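Local coordinates for flagellar motor switch protein FliG (PDB 3HJL) that probably forms part of the rotor-mounted switch complex at the base of the bacterial flagellum, which sets the direction of flagellar rotation, at residues T239-R244 and G269-I274. Numbering follows the deposited sequence.
Sequences TFEDIR and GAPEDI
Arg244 starts with CG anti to its carbonyl carbon (chi1 -68°) and then runs extended out to NE, which carries the guanidinium across Ile274 to Asp273. Ile274 answers with CG1 anti to its own carbonyl carbon; with the chain extended to CD1, this lays CD1 against one guanidinium face, while CG2, anti to the backbone N, points at Phe240 and Ile243. The two meet in the all-helical C-terminal domain of FliG, where the 3-10 turn that begins at Glu241 packs on the start of helix 272-279, with Pro271 at the N-cap position. Glu241, Arg244 and Asp273, all exposed, form a salt-bridge network. Arg244 NE reaches Asp273 OD2 at 2.7 Å, near the guanidinium plane, but the bond is bent (127°) and weak; the carboxylate is turned only 23° from the guanidinium. At another edge Glu241 OE1 lies in plane, 3.4 Å from Arg244 NH1, a weak bond that is also a salt bridge within the turn, so the cation sits between two acids. Ile274 CD1 lies 3.8 Å from the guanidinium plane, over its centre, while Arg244 NH2 packs at 3.5 Å on Pro271 CG. Deeper in, Ile274 CG2 touches both Ile243 CG2, at 4.1 Å, and Phe240 CE2. An alanine at Ile274 is likely to leave that guanidinium face without its apolar support and open a gap beside Phe240 and Ile243. Val312 and Val313 of helix 302-320 touch Phe240 and Ile316 touches Ile243, joining the contact to the last helix of the chain. The Phe240 ring takes Ile243 CD1 over one face and Ala270 CB at the edge, 3.7 Å from Phe240 CE2.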
loop_
_atom_site.group_PDB
_atom_site.type_symbol
_atom_site.label_atom_id
_atom_site.label_comp_id
_atom_site.label_asym_id
_atom_site.label_seq_id
_atom_site.Cartn_x
_atom_site.Cartn_y
_atom_site.Cartn_z
ATOM N N THR A 239 32.115 -0.601 11.605
ATOM C CA THR A 239 32.261 -0.741 10.160
ATOM C C THR A 239 33.706 -1.130 9.860
ATOM O O THR A 239 34.566 -1.088 10.749
ATOM C CB THR A 239 31.872 0.592 9.426
ATOM O OG1 THR A 239 31.782 0.365 8.015
ATOM C CG2 THR A 239 32.885 1.707 9.693
ATOM N N PHE A 240 33.962 -1.554 8.626
ATOM C CA PHE A 240 35.309 -1.941 8.206
ATOM C C PHE A 240 36.298 -0.764 8.298
ATOM O O PHE A 240 37.471 -0.951 8.614
ATOM C CB PHE A 240 35.283 -2.508 6.784
ATOM C CG PHE A 240 36.556 -3.218 6.392
ATOM C CD1 PHE A 240 36.775 -4.532 6.772
ATOM C CD2 PHE A 240 37.527 -2.574 5.636
ATOM C CE1 PHE A 240 37.942 -5.192 6.415
ATOM C CE2 PHE A 240 38.693 -3.231 5.271
ATOM C CZ PHE A 240 38.900 -4.536 5.666
ATOM N N GLU A 241 35.805 0.448 8.068
ATOM C CA GLU A 241 36.616 1.654 8.174
ATOM C C GLU A 241 37.108 1.892 9.618
ATOM O O GLU A 241 38.199 2.433 9.811
ATOM C CB GLU A 241 35.826 2.870 7.676
ATOM C CG GLU A 241 35.414 2.821 6.180
ATOM C CD GLU A 241 36.574 3.046 5.213
ATOM O OE1 GLU A 241 36.890 4.221 4.917
ATOM O OE2 GLU A 241 37.112 2.047 4.684
ATOM N N ASP A 242 36.352 1.412 10.618
ATOM C CA ASP A 242 36.725 1.573 12.045
ATOM C C ASP A 242 37.931 0.724 12.477
ATOM O O ASP A 242 38.378 0.823 13.617
ATOM C CB ASP A 242 35.537 1.262 12.978
ATOM C CG ASP A 242 34.355 2.186 12.758
ATOM O OD1 ASP A 242 34.567 3.416 12.591
ATOM O OD2 ASP A 242 33.202 1.686 12.811
ATOM N N ILE A 243 38.443 -0.120 11.584
ATOM C CA ILE A 243 39.697 -0.840 11.831
ATOM C C ILE A 243 40.868 0.143 12.134
ATOM O O ILE A 243 41.787 -0.196 12.885
ATOM C CB ILE A 243 40.031 -1.798 10.646
ATOM C CG1 ILE A 243 39.036 -2.972 10.631
ATOM C CG2 ILE A 243 41.450 -2.340 10.768
ATOM C CD1 ILE A 243 39.190 -3.932 9.441
ATOM N N ARG A 244 40.792 1.358 11.581
ATOM C CA ARG A 244 41.728 2.454 11.897
ATOM C C ARG A 244 41.824 2.783 13.398
ATOM O O ARG A 244 42.893 3.168 13.882
ATOM C CB ARG A 244 41.298 3.740 11.182
ATOM C CG ARG A 244 41.427 3.740 9.675
ATOM C CD ARG A 244 41.277 5.155 9.169
ATOM N NE ARG A 244 41.196 5.244 7.714
ATOM C CZ ARG A 244 40.108 4.994 6.989
ATOM N NH1 ARG A 244 38.947 4.676 7.558
ATOM N NH2 ARG A 244 40.174 5.114 5.667
ATOM N N GLY A 269 39.377 -4.001 -1.709
ATOM C CA GLY A 269 38.539 -2.793 -1.688
ATOM C C GLY A 269 38.723 -1.934 -0.442
ATOM O O GLY A 269 37.803 -1.197 -0.066
ATOM N N ALA A 270 39.911 -2.001 0.177
ATOM C CA ALA A 270 40.207 -1.267 1.414
ATOM C C ALA A 270 41.159 -0.102 1.129
ATOM O O ALA A 270 41.968 -0.186 0.192
ATOM C CB ALA A 270 40.827 -2.198 2.443
ATOM N N PRO A 271 41.061 0.998 1.923
ATOM C CA PRO A 271 42.021 2.099 1.792
ATOM C C PRO A 271 43.445 1.670 2.130
ATOM O O PRO A 271 43.639 0.703 2.868
ATOM C CB PRO A 271 41.520 3.127 2.811
ATOM C CG PRO A 271 40.108 2.787 3.042
ATOM C CD PRO A 271 40.020 1.315 2.920
ATOM N N GLU A 272 44.421 2.410 1.618
ATOM C CA GLU A 272 45.832 2.039 1.746
ATOM C C GLU A 272 46.322 1.992 3.194
ATOM O O GLU A 272 47.134 1.128 3.548
ATOM C CB GLU A 272 46.719 2.992 0.919
ATOM C CG GLU A 272 48.172 2.530 0.731
ATOM C CD GLU A 272 48.284 1.161 0.064
ATOM O OE1 GLU A 272 49.134 0.353 0.504
ATOM O OE2 GLU A 272 47.496 0.878 -0.869
ATOM N N ASP A 273 45.836 2.916 4.023
ATOM C CA ASP A 273 46.233 2.961 5.435
ATOM C C ASP A 273 45.722 1.761 6.254
ATOM O O ASP A 273 46.377 1.340 7.206
ATOM C CB ASP A 273 45.831 4.289 6.085
ATOM C CG ASP A 273 44.332 4.473 6.181
ATOM O OD1 ASP A 273 43.654 4.498 5.132
ATOM O OD2 ASP A 273 43.848 4.656 7.311
ATOM N N ILE A 274 44.571 1.209 5.869
ATOM C CA ILE A 274 44.027 0.003 6.508
ATOM C C ILE A 274 44.781 -1.244 6.004
ATOM O O ILE A 274 44.996 -2.190 6.768
ATOM C CB ILE A 274 42.479 -0.121 6.293
ATOM C CG1 ILE A 274 41.752 1.050 6.978
ATOM C CG2 ILE A 274 41.944 -1.440 6.843
ATOM C CD1 ILE A 274 40.248 1.080 6.725
#